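Local coordinates for thioesterase domain-containing protein (Pyrococcus horikoshii, PDB 1IXL), which is of unknown function but adopts a hot-dog fold and, as in related thioesterases, may hydrolyse acyl-CoA, at residues G18-I23 / A55-M60. Sequence-based numbering, arbitrary orientation.
Sequences GKPILI and ADYAAM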
loop_
_atom_site.group_PDB
_atom_site.type_symbol
_atom_site.label_atom_id
_atom_site.label_comp_id
_atom_site.label_asym_id
_atom_site.label_seq_id
_atom_site.Cartn_x
_atom_site.Cartn_y
_atom_site.Cartn_z
ATOM N N GLY A 18 -3.780 -3.239 6.527
ATOM C CA GLY A 18 -4.924 -3.064 5.667
ATOM C C GLY A 18 -5.600 -4.311 5.151
ATOM O O GLY A 18 -5.059 -5.413 5.231
ATOM N N LYS A 19 -6.799 -4.104 4.612
ATOM C CA LYS A 19 -7.637 -5.163 4.062
ATOM C C LYS A 19 -7.805 -4.891 2.581
ATOM O O LYS A 19 -8.341 -3.862 2.187
ATOM C CB LYS A 19 -9.009 -5.145 4.755
ATOM C CG LYS A 19 -8.928 -5.259 6.279
ATOM C CD LYS A 19 -10.314 -5.128 6.933
ATOM C CE LYS A 19 -10.256 -5.425 8.425
ATOM N NZ LYS A 19 -11.605 -5.347 9.065
ATOM N N PRO A 20 -7.327 -5.806 1.731
ATOM C CA PRO A 20 -7.471 -5.568 0.290
ATOM C C PRO A 20 -8.961 -5.646 -0.053
ATOM O O PRO A 20 -9.657 -6.529 0.447
ATOM C CB PRO A 20 -6.662 -6.716 -0.336
ATOM C CG PRO A 20 -5.704 -7.144 0.785
ATOM C CD PRO A 20 -6.571 -7.037 2.007
ATOM N N ILE A 21 -9.452 -4.715 -0.863
ATOM C CA ILE A 21 -10.861 -4.732 -1.240
ATOM C C ILE A 21 -10.980 -4.913 -2.740
ATOM O O ILE A 21 -12.069 -5.108 -3.269
ATOM C CB ILE A 21 -11.608 -3.426 -0.797
ATOM C CG1 ILE A 21 -10.921 -2.182 -1.365
ATOM C CG2 ILE A 21 -11.644 -3.347 0.710
ATOM C CD1 ILE A 21 -11.635 -0.860 -1.015
ATOM N N LEU A 22 -9.850 -4.854 -3.434
ATOM C CA LEU A 22 -9.874 -5.044 -4.876
ATOM C C LEU A 22 -8.499 -5.390 -5.417
ATOM O O LEU A 22 -7.517 -4.703 -5.125
ATOM C CB LEU A 22 -10.397 -3.781 -5.580
ATOM C CG LEU A 22 -10.764 -3.907 -7.072
ATOM C CD1 LEU A 22 -11.587 -2.686 -7.482
ATOM C CD2 LEU A 22 -9.514 -3.998 -7.939
ATOM N N ILE A 23 -8.426 -6.474 -6.182
ATOM C CA ILE A 23 -7.164 -6.854 -6.800
ATOM C C ILE A 23 -7.464 -7.336 -8.211
ATOM O O ILE A 23 -8.246 -8.267 -8.400
ATOM C CB ILE A 23 -6.443 -8.016 -6.071
ATOM C CG1 ILE A 23 -6.260 -7.718 -4.577
ATOM C CG2 ILE A 23 -5.060 -8.247 -6.735
ATOM C CD1 ILE A 23 -5.621 -8.888 -3.778
ATOM N N ALA A 55 0.149 2.075 1.937
ATOM C CA ALA A 55 0.468 2.300 0.518
ATOM C C ALA A 55 1.423 1.229 -0.044
ATOM O O ALA A 55 1.262 0.765 -1.176
ATOM C CB ALA A 55 1.073 3.695 0.323
ATOM N N ASP A 56 2.419 0.860 0.756
ATOM C CA ASP A 56 3.430 -0.162 0.398
ATOM C C ASP A 56 2.707 -1.487 0.064
ATOM O O ASP A 56 2.966 -2.121 -0.961
ATOM C CB ASP A 56 4.376 -0.334 1.612
ATOM C CG ASP A 56 5.446 -1.422 1.423
ATOM O OD1 ASP A 56 5.379 -2.212 0.449
ATOM O OD2 ASP A 56 6.360 -1.483 2.293
ATOM N N TYR A 57 1.798 -1.894 0.942
ATOM C CA TYR A 57 1.042 -3.125 0.753
ATOM C C TYR A 57 0.194 -3.069 -0.521
ATOM O O TYR A 57 0.125 -4.055 -1.250
ATOM C CB TYR A 57 0.177 -3.393 2.015
ATOM C CG TYR A 57 -0.704 -4.654 2.032
ATOM C CD1 TYR A 57 -0.266 -5.867 1.471
ATOM C CD2 TYR A 57 -1.921 -4.659 2.730
ATOM C CE1 TYR A 57 -1.010 -7.037 1.616
ATOM C CE2 TYR A 57 -2.671 -5.823 2.891
ATOM C CZ TYR A 57 -2.205 -7.016 2.336
ATOM O OH TYR A 57 -2.893 -8.189 2.558
ATOM N N ALA A 58 -0.442 -1.928 -0.805
ATOM C CA ALA A 58 -1.250 -1.822 -2.011
ATOM C C ALA A 58 -0.374 -2.027 -3.257
ATOM O O ALA A 58 -0.771 -2.689 -4.238
ATOM C CB ALA A 58 -1.953 -0.437 -2.067
ATOM N N ALA A 59 0.820 -1.455 -3.206
ATOM C CA ALA A 59 1.784 -1.555 -4.293
ATOM C C ALA A 59 2.177 -3.022 -4.529
ATOM O O ALA A 59 2.235 -3.475 -5.677
ATOM C CB ALA A 59 3.028 -0.705 -3.959
HETATM N N MSE A 60 2.420 -3.764 -3.451
HETATM C CA MSE A 60 2.769 -5.170 -3.569
HETATM C C MSE A 60 1.612 -5.925 -4.236
HETATM O O MSE A 60 1.840 -6.871 -4.996
HETATM C CB MSE A 60 3.049 -5.792 -2.191
HETATM C CG MSE A 60 4.223 -5.181 -1.397
HETATM SE SE MSE A 60 5.858 -5.390 -2.158
HETATM C CE MSE A 60 5.831 -4.190 -3.240
#
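G18, just before strand 19-24 (outermost in this chain's sheet), and P20 within it run past helix 48-63 at Y57 and A58, with CA atoms 7.7 Å apart for G18 and Y57 and 7.6 Å for P20 and A58. Y57 carries the helix side of the contact alone: with CG anti to the backbone N (chi1 -180°), its ring reaches out from the helix to the strand. There G18 O lies at the ring edge, near its plane, 3.4 Å from Y57 CE2. The side chains of P20 and Y57 cross at about a right angle; P20 CG comes within 3.8 Å of Y57 CZ and 3.5 Å of Y57 OH. That hydroxyl is hydrogen-bonded to R14 and Q6, and R14 NH1 also bonds G18 O, tying phenol and strand entrance to one guanidinium. A phenylalanine here would probably keep the ring against P20 but leave R14 and Q6 without their shared hydroxyl partner. Y57 and A58 also rest on V30 of strand 27-33, which pairs with strand 19-24, with a classic beta bulge where I21 and L22 both face E29. A55 and A59 turn to strands 100-109 and 112-123, so helix 48-63 lies against the antiparallel sheet as the sausage in the hot-dog bun.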